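Local coordinates for protein Cas13d (uncultured Ruminococcus sp, PDB 6IV9) that probably matures its own CRISPR RNA and, guided by it, cleaves target RNA, relying on two HEPN domains for both reactions, at residues V191-N196 with L635-N640; L829-E834 with Y854-C859. The protein carries 2 engineered substitutions. All blocks are in the same frame, centred on the assembly; numbering follows the deposited sequence.

Contact 1 of 2, residues V191-N196 with L635-N640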
ATOM      1  N   VAL A 191       5.894  -1.277  12.892  1.00 24.84           N
ATOM      2  CA  VAL A 191       6.276  -1.239  14.327  1.00 27.98           C
ATOM      3  C   VAL A 191       5.320  -2.142  15.113  1.00 28.21           C
ATOM      4  O   VAL A 191       5.763  -2.826  16.000  1.00 24.19           O
ATOM      5  CB  VAL A 191       6.259   0.203  14.853  1.00 26.03           C
ATOM      6  CG1 VAL A 191       6.386   0.250  16.355  1.00 32.06           C
ATOM      7  CG2 VAL A 191       7.335   1.035  14.200  1.00 28.64           C
ATOM      8  N   TYR A 192       4.036  -2.087  14.796  1.00 24.14           N
ATOM      9  CA  TYR A 192       3.071  -2.951  15.508  1.00 22.13           C
ATOM     10  C   TYR A 192       3.394  -4.418  15.234  1.00 21.27           C
ATOM     11  O   TYR A 192       3.404  -5.196  16.143  1.00 24.64           O
ATOM     12  CB  TYR A 192       1.644  -2.637  15.067  1.00 24.32           C
ATOM     13  CG  TYR A 192       0.652  -3.694  15.459  1.00 23.15           C
ATOM     14  CD1 TYR A 192       0.240  -3.844  16.764  1.00 27.46           C
ATOM     15  CD2 TYR A 192       0.154  -4.568  14.521  1.00 27.12           C
ATOM     16  CE1 TYR A 192      -0.660  -4.828  17.128  1.00 27.67           C
ATOM     17  CE2 TYR A 192      -0.749  -5.553  14.865  1.00 27.08           C
ATOM     18  CZ  TYR A 192      -1.154  -5.690  16.173  1.00 29.10           C
ATOM     19  OH  TYR A 192      -2.048  -6.661  16.479  1.00 28.96           O
ATOM     20  N   ALA A 193       3.687  -4.755  13.992  1.00 22.29           N
ATOM     21  CA  ALA A 193       3.983  -6.156  13.640  1.00 23.26           C
ATOM     22  C   ALA A 193       5.219  -6.640  14.405  1.00 29.92           C
ATOM     23  O   ALA A 193       5.196  -7.733  14.920  1.00 26.34           O
ATOM     24  CB  ALA A 193       4.196  -6.263  12.164  1.00 24.95           C
ATOM     25  N   LEU A 194       6.256  -5.821  14.469  1.00 26.94           N
ATOM     26  CA  LEU A 194       7.490  -6.226  15.185  1.00 32.04           C
ATOM     27  C   LEU A 194       7.197  -6.427  16.672  1.00 29.16           C
ATOM     28  O   LEU A 194       7.647  -7.406  17.204  1.00 34.43           O
ATOM     29  CB  LEU A 194       8.568  -5.179  14.922  1.00 30.20           C
ATOM     30  CG  LEU A 194       9.093  -5.213  13.495  1.00 33.08           C
ATOM     31  CD1 LEU A 194       9.920  -3.992  13.186  1.00 38.32           C
ATOM     32  CD2 LEU A 194       9.883  -6.478  13.258  1.00 39.09           C
ATOM     33  N   ASN A 195       6.443  -5.528  17.289  1.00 28.22           N
ATOM     34  CA  ASN A 195       6.058  -5.687  18.711  1.00 30.36           C
ATOM     35  C   ASN A 195       5.178  -6.926  18.888  1.00 35.06           C
ATOM     36  O   ASN A 195       5.356  -7.645  19.851  1.00 32.30           O
ATOM     37  CB  ASN A 195       5.350  -4.455  19.258  1.00 30.41           C
ATOM     38  CG  ASN A 195       6.348  -3.406  19.679  1.00 41.73           C
ATOM     39  OD1 ASN A 195       6.957  -3.534  20.717  1.00 42.01           O
ATOM     40  ND2 ASN A 195       6.570  -2.414  18.847  1.00 37.50           N
ATOM     41  N   ASN A 196       4.251  -7.133  17.967  1.00 26.88           N
ATOM     42  CA  ASN A 196       3.293  -8.259  18.020  1.00 26.95           C
ATOM     43  C   ASN A 196       4.036  -9.591  17.937  1.00 30.07           C
ATOM     44  O   ASN A 196       3.671 -10.520  18.615  1.00 28.99           O
ATOM     45  CB  ASN A 196       2.291  -8.190  16.881  1.00 26.05           C
ATOM     46  CG  ASN A 196       1.256  -9.277  17.011  1.00 28.20           C
ATOM     47  OD1 ASN A 196       0.670  -9.438  18.053  1.00 28.40           O
ATOM     48  ND2 ASN A 196       1.060 -10.035  15.963  1.00 28.77           N
ATOM     49  N   LEU A 635      -1.681 -12.943   8.870  1.00 21.48           N
ATOM     50  CA  LEU A 635      -2.429 -13.134  10.133  1.00 23.79           C
ATOM     51  C   LEU A 635      -1.475 -13.210  11.324  1.00 22.17           C
ATOM     52  O   LEU A 635      -1.766 -12.644  12.320  1.00 24.35           O
ATOM     53  CB  LEU A 635      -3.272 -14.402  10.011  1.00 24.87           C
ATOM     54  CG  LEU A 635      -4.490 -14.270   9.109  1.00 23.24           C
ATOM     55  CD1 LEU A 635      -5.040 -15.629   8.728  1.00 24.94           C
ATOM     56  CD2 LEU A 635      -5.557 -13.444   9.787  1.00 22.71           C
ATOM     57  N   ILE A 636      -0.388 -13.941  11.187  1.00 23.41           N
ATOM     58  CA  ILE A 636       0.577 -14.055  12.309  1.00 24.49           C
ATOM     59  C   ILE A 636       1.225 -12.701  12.581  1.00 25.18           C
ATOM     60  O   ILE A 636       1.426 -12.381  13.705  1.00 25.85           O
ATOM     61  CB  ILE A 636       1.617 -15.144  12.025  1.00 24.90           C
ATOM     62  CG1 ILE A 636       0.949 -16.505  11.875  1.00 27.53           C
ATOM     63  CG2 ILE A 636       2.662 -15.151  13.112  1.00 28.85           C
ATOM     64  CD1 ILE A 636       0.099 -16.884  13.043  1.00 30.75           C
ATOM     65  N   LYS A 637       1.540 -11.965  11.534  1.00 24.26           N
ATOM     66  CA  LYS A 637       2.206 -10.651  11.640  1.00 26.97           C
ATOM     67  C   LYS A 637       1.333  -9.654  12.412  1.00 26.05           C
ATOM     68  O   LYS A 637       1.847  -8.978  13.280  1.00 24.23           O
ATOM     69  CB  LYS A 637       2.332 -10.172  10.197  1.00 33.85           C
ATOM     70  CG  LYS A 637       3.166  -8.948   9.926  1.00 42.98           C
ATOM     71  CD  LYS A 637       3.514  -8.842   8.462  1.00 39.68           C
ATOM     72  CE  LYS A 637       2.485  -8.106   7.634  1.00 37.08           C
ATOM     73  NZ  LYS A 637       3.044  -7.582   6.372  1.00 31.62           N
ATOM     74  N   TYR A 638       0.049  -9.593  12.083  1.00 23.11           N
ATOM     75  CA  TYR A 638      -0.844  -8.572  12.679  1.00 22.95           C
ATOM     76  C   TYR A 638      -1.760  -9.125  13.768  1.00 26.12           C
ATOM     77  O   TYR A 638      -2.383  -8.347  14.447  1.00 26.16           O
ATOM     78  CB  TYR A 638      -1.678  -7.913  11.579  1.00 23.06           C
ATOM     79  CG  TYR A 638      -0.883  -7.001  10.687  1.00 24.51           C
ATOM     80  CD1 TYR A 638      -0.054  -6.038  11.217  1.00 30.82           C
ATOM     81  CD2 TYR A 638      -0.936  -7.111   9.318  1.00 26.20           C
ATOM     82  CE1 TYR A 638       0.700  -5.207  10.412  1.00 30.49           C
ATOM     83  CE2 TYR A 638      -0.203  -6.283   8.498  1.00 28.30           C
ATOM     84  CZ  TYR A 638       0.611  -5.319   9.044  1.00 27.62           C
ATOM     85  OH  TYR A 638       1.342  -4.518   8.243  1.00 29.38           O
ATOM     86  N   ALA A 639      -1.844 -10.433  13.899  1.00 26.93           N
ATOM     87  CA  ALA A 639      -2.782 -10.990  14.888  1.00 27.26           C
ATOM     88  C   ALA A 639      -2.124 -12.080  15.735  1.00 27.47           C
ATOM     89  O   ALA A 639      -0.946 -12.039  15.923  1.00 32.24           O
ATOM     90  CB  ALA A 639      -4.052 -11.436  14.222  1.00 30.22           C
ATOM     91  N   ASN A 640      -2.936 -12.967  16.283  1.00 28.03           N
ATOM     92  CA  ASN A 640      -2.487 -14.060  17.171  1.00 26.21           C
ATOM     93  C   ASN A 640      -3.165 -15.344  16.687  1.00 26.49           C
ATOM     94  O   ASN A 640      -4.362 -15.328  16.575  1.00 26.71           O
ATOM     95  CB  ASN A 640      -2.830 -13.697  18.608  1.00 29.85           C
ATOM     96  CG  ASN A 640      -2.453 -14.772  19.592  1.00 35.70           C
ATOM     97  OD1 ASN A 640      -3.182 -15.719  19.793  1.00 32.85           O
ATOM     98  ND2 ASN A 640      -1.296 -14.628  20.185  1.00 35.78           N
TER
HETATM   99  O   HOH W   1       0.398 -12.208  18.868  1.00 46.58           O

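Contact 2 of 2, residues L829-E834 with Y854-C859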
ATOM      1  N   LEU A 829      -2.688  -0.187  16.986  1.00 25.18           N
ATOM      2  CA  LEU A 829      -3.559  -1.209  16.360  1.00 22.74           C
ATOM      3  C   LEU A 829      -4.281  -2.024  17.437  1.00 25.28           C
ATOM      4  O   LEU A 829      -4.455  -3.193  17.262  1.00 25.93           O
ATOM      5  CB  LEU A 829      -2.758  -2.090  15.402  1.00 25.41           C
ATOM      6  CG  LEU A 829      -2.617  -1.501  14.005  1.00 28.02           C
ATOM      7  CD1 LEU A 829      -1.698  -0.305  14.018  1.00 28.81           C
ATOM      8  CD2 LEU A 829      -2.151  -2.527  12.999  1.00 30.53           C
ATOM      9  N   THR A 830      -4.769  -1.347  18.468  1.00 27.49           N
ATOM     10  CA  THR A 830      -5.468  -1.997  19.604  1.00 28.34           C
ATOM     11  C   THR A 830      -6.720  -2.729  19.126  1.00 25.76           C
ATOM     12  O   THR A 830      -7.025  -3.762  19.655  1.00 26.90           O
ATOM     13  CB  THR A 830      -5.819  -0.974  20.680  1.00 27.79           C
ATOM     14  OG1 THR A 830      -4.590  -0.363  21.027  1.00 26.18           O
ATOM     15  CG2 THR A 830      -6.484  -1.606  21.878  1.00 28.83           C
ATOM     16  N   VAL A 831      -7.401  -2.192  18.134  1.00 24.42           N
ATOM     17  CA  VAL A 831      -8.639  -2.853  17.660  1.00 25.11           C
ATOM     18  C   VAL A 831      -8.269  -4.236  17.139  1.00 25.53           C
ATOM     19  O   VAL A 831      -8.995  -5.156  17.382  1.00 26.37           O
ATOM     20  CB  VAL A 831      -9.308  -2.014  16.565  1.00 24.27           C
ATOM     21  CG1 VAL A 831     -10.323  -2.814  15.787  1.00 24.92           C
ATOM     22  CG2 VAL A 831      -9.921  -0.749  17.129  1.00 25.90           C
ATOM     23  N   VAL A 832      -7.206  -4.324  16.359  1.00 25.87           N
ATOM     24  CA  VAL A 832      -6.781  -5.641  15.819  1.00 25.86           C
ATOM     25  C   VAL A 832      -6.296  -6.519  16.962  1.00 28.90           C
ATOM     26  O   VAL A 832      -6.680  -7.651  17.036  1.00 28.62           O
ATOM     27  CB  VAL A 832      -5.724  -5.504  14.718  1.00 28.75           C
ATOM     28  CG1 VAL A 832      -5.306  -6.867  14.219  1.00 30.99           C
ATOM     29  CG2 VAL A 832      -6.272  -4.670  13.589  1.00 29.83           C
ATOM     30  N   ARG A 833      -5.407  -5.969  17.779  1.00 27.62           N
ATOM     31  CA  ARG A 833      -5.061  -6.728  19.074  0.50 32.51           C
ATOM     32  C   ARG A 833      -6.074  -7.297  20.043  1.00 31.27           C
ATOM     33  O   ARG A 833      -5.957  -8.439  20.384  1.00 35.00           O
ATOM     34  CB  ARG A 833      -4.048  -5.893  19.860  0.50 34.07           C
ATOM     35  CG  ARG A 833      -3.416  -6.655  21.010  0.50 39.25           C
ATOM     36  CD  ARG A 833      -2.340  -5.858  21.697  0.50 44.27           C
ATOM     37  NE  ARG A 833      -1.069  -6.124  21.053  0.50 48.19           N
ATOM     38  CZ  ARG A 833      -0.262  -7.125  21.373  0.50 48.65           C
ATOM     39  NH1 ARG A 833      -0.329  -7.666  22.574  0.50 51.96           N
ATOM     40  NH2 ARG A 833       0.610  -7.578  20.494  0.50 43.34           N
ATOM     41  N   GLU A 834      -7.158  -6.552  20.227  1.00 30.76           N
ATOM     42  CA  GLU A 834      -8.269  -6.858  21.158  1.00 32.05           C
ATOM     43  C   GLU A 834      -9.520  -7.335  20.417  1.00 33.76           C
ATOM     44  O   GLU A 834     -10.541  -7.413  21.033  1.00 32.36           O
ATOM     45  CB  GLU A 834      -8.582  -5.568  21.911  1.00 35.41           C
ATOM     46  CG  GLU A 834      -7.417  -5.019  22.690  1.00 37.33           C
ATOM     47  CD  GLU A 834      -6.973  -5.910  23.827  1.00 53.26           C
ATOM     48  OE1 GLU A 834      -7.831  -6.365  24.565  1.00 64.51           O
ATOM     49  OE2 GLU A 834      -5.774  -6.142  23.965  1.00 63.91           O
ATOM     50  N   TYR A 854     -17.022  -0.419  16.998  1.00 25.12           N
ATOM     51  CA  TYR A 854     -17.532  -1.082  18.216  1.00 25.30           C
ATOM     52  C   TYR A 854     -16.359  -1.548  19.084  1.00 25.20           C
ATOM     53  O   TYR A 854     -16.324  -1.264  20.243  1.00 24.75           O
ATOM     54  CB  TYR A 854     -18.449  -2.253  17.873  1.00 24.98           C
ATOM     55  CG  TYR A 854     -18.865  -2.978  19.121  1.00 27.13           C
ATOM     56  CD1 TYR A 854     -19.860  -2.468  19.927  1.00 32.72           C
ATOM     57  CD2 TYR A 854     -18.210  -4.119  19.544  1.00 28.73           C
ATOM     58  CE1 TYR A 854     -20.216  -3.089  21.105  1.00 31.37           C
ATOM     59  CE2 TYR A 854     -18.551  -4.755  20.721  1.00 29.39           C
ATOM     60  CZ  TYR A 854     -19.560  -4.235  21.502  1.00 31.45           C
ATOM     61  OH  TYR A 854     -19.901  -4.838  22.661  1.00 33.11           O
ATOM     62  N   VAL A 855     -15.394  -2.223  18.486  1.00 23.20           N
ATOM     63  CA  VAL A 855     -14.221  -2.718  19.252  1.00 24.22           C
ATOM     64  C   VAL A 855     -13.467  -1.523  19.826  1.00 25.39           C
ATOM     65  O   VAL A 855     -13.097  -1.561  20.967  1.00 26.49           O
ATOM     66  CB  VAL A 855     -13.309  -3.594  18.374  1.00 25.11           C
ATOM     67  CG1 VAL A 855     -12.045  -3.996  19.096  1.00 27.33           C
ATOM     68  CG2 VAL A 855     -14.037  -4.804  17.830  1.00 27.23           C
ATOM     69  N   MET A 856     -13.304  -0.473  19.039  1.00 25.76           N
ATOM     70  CA  MET A 856     -12.560   0.710  19.524  1.00 25.45           C
ATOM     71  C   MET A 856     -13.278   1.308  20.735  1.00 24.26           C
ATOM     72  O   MET A 856     -12.619   1.620  21.681  1.00 27.84           O
ATOM     73  CB  MET A 856     -12.476   1.777  18.432  1.00 25.98           C
ATOM     74  CG  MET A 856     -11.785   3.030  18.885  1.00 27.24           C
ATOM     75  SD  MET A 856     -10.037   2.850  19.232  1.00 28.56           S
ATOM     76  CE  MET A 856      -9.387   2.804  17.567  1.00 26.88           C
ATOM     77  N   GLN A 857     -14.591   1.453  20.665  1.00 24.72           N
ATOM     78  CA  GLN A 857     -15.375   2.043  21.778  1.00 26.11           C
ATOM     79  C   GLN A 857     -15.265   1.156  23.022  1.00 28.64           C
ATOM     80  O   GLN A 857     -15.174   1.680  24.095  1.00 27.92           O
ATOM     81  CB  GLN A 857     -16.790   2.355  21.300  1.00 27.92           C
ATOM     82  CG  GLN A 857     -16.812   3.489  20.297  1.00 26.52           C
ATOM     83  CD  GLN A 857     -18.142   3.783  19.663  1.00 30.33           C
ATOM     84  OE1 GLN A 857     -19.173   3.300  20.093  1.00 31.00           O
ATOM     85  NE2 GLN A 857     -18.114   4.592  18.626  1.00 27.56           N
ATOM     86  N   ARG A 858     -15.292  -0.156  22.851  1.00 27.37           N
ATOM     87  CA  ARG A 858     -15.134  -1.061  24.012  1.00 28.47           C
ATOM     88  C   ARG A 858     -13.745  -0.866  24.621  1.00 33.72           C
ATOM     89  O   ARG A 858     -13.638  -0.865  25.815  1.00 30.75           O
ATOM     90  CB  ARG A 858     -15.372  -2.508  23.589  1.00 27.78           C
ATOM     91  CG  ARG A 858     -16.825  -2.817  23.283  1.00 27.73           C
ATOM     92  CD  ARG A 858     -17.725  -2.724  24.498  1.00 31.44           C
ATOM     93  NE  ARG A 858     -17.210  -3.498  25.603  1.00 31.87           N
ATOM     94  CZ  ARG A 858     -17.467  -4.772  25.805  1.00 33.73           C
ATOM     95  NH1 ARG A 858     -18.232  -5.445  24.972  1.00 33.96           N
ATOM     96  NH2 ARG A 858     -16.949  -5.385  26.840  1.00 38.04           N
ATOM     97  N   CYS A 859     -12.717  -0.737  23.789  1.00 28.19           N
ATOM     98  CA  CYS A 859     -11.345  -0.533  24.297  1.00 28.51           C
ATOM     99  C   CYS A 859     -11.257   0.807  25.028  1.00 29.32           C
ATOM    100  O   CYS A 859     -10.597   0.874  26.030  1.00 33.01           O
ATOM    101  CB  CYS A 859     -10.330  -0.517  23.164  1.00 30.21           C
ATOM    102  SG  CYS A 859     -10.116  -2.090  22.295  0.87 31.70           S
TER

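Contact 1 of 2, residues V191-N196 with L635-N640
Tyr192 and Asn196, one turn apart on helix 168-197, reach across to the last carbonyls of helix 630-638 and to the carbonyl of Ala639 just past its end. The Tyr192 hydroxyl OH donates to Tyr638 O at 2.7 Å, an acceptor lying at the edge of the phenol ring, near its plane. Asn196 is the right length for two targets: its ND2 gives a nearly straight bond to Ala639 O (2.8 Å, 172° at the hydrogen) and a more bent one to Lys637 O at 3.0 Å, entering from above that carbonyl plane. With CG anti to the backbone N (chi1 -175°), the amide extends toward both acceptors.

The tight part lies beside these bonds, round Ala193. This residue, small enough to let the backbones come to 5.2 Å between its CA and Lys637 CA, presses CB against Lys637 CG at 3.6 Å, while the edge of the Tyr638 ring meets Tyr192 CD2 through CD1 at 3.6 Å. Lys637 NZ bonds Phe508 O and forms a salt bridge with Glu513, which is also hydrogen-bonded to Tyr638 OH.

Toward partly exposed Ala639 and Asn640 the contact is looser, and a water joins Asn196 OD1 to Asn640 ND2. Carbonyls at and just past the end of helix 630-638 thus receive side-chain donors.

Contact 2 of 2, residues L829-E834 with Y854-C859
Val831 and Met856 mark the closest backbone approach, 5.6 Å between their CA atoms, where the single helical turn 830-833 lies against helix 848-861; the turn follows directly on a Schellman motif, in which Leu829, with positive phi, ends the preceding helix and Thr830 N reaches back to Cys825 O.

Val831 fills the middle of the interface like a fork. Its first torsion (chi1 164°) puts CG1 anti to the backbone N, where it meets Val855 CG1 at 3.9 Å, and leaves CG2 to touch Met856 CE at 3.6 Å. The valine and methionine side chains cross at about a right angle, and the methionine, bent at chi2 and chi3, folds its methyl back onto the valine; an unbranched, flexible chain suits that curved path. Val855 CG1 also packs against the backbone of the turn, 3.7 Å from Val831 O.

One turn further along helix 848-861, Cys859 meets both the first residue of the turn and the residue after it. Its SG sits beside its own backbone N and comes within 3.7 Å of Thr830 CG2 and 3.8 Å of Glu834 CB, so the compact, polarisable sulfur lies against a methyl and a methylene that are side by side. Thr830 offers its methyl here while its OG1 turns back to Cys825 O in a weak hydrogen bond.

No hydrogen bond crosses between the segments, so shape and van der Waals fit alone join them directly, with the thermodynamic gain coming probably from burying aliphatic and sulfur surface.

Contacts 1 and 2 have centres 15 Å apart. One side of segment 829-834 meets helix 848-861, while its Leu829, Val832 and Arg833 also pack on contact 1. Leu829 CD2 lies 3.4 Å from Tyr192 CD2, and Val832 CG1 3.3 Å from Tyr638 O, the carbonyl that already accepts the hydrogen bond from Tyr192 OH. Contact 1, with its hydrogen bonds, thus adjoins contact 2, which has none across its segments. The bound RNA is about 11 Å from the nearest atom of contact 1 and about 14 Å from contact 2. Segment 829-834 directly follows a histidine that probably belongs to a HEPN arginine-histidine motif, whose arginine position holds alanine here, consistent with an engineered change.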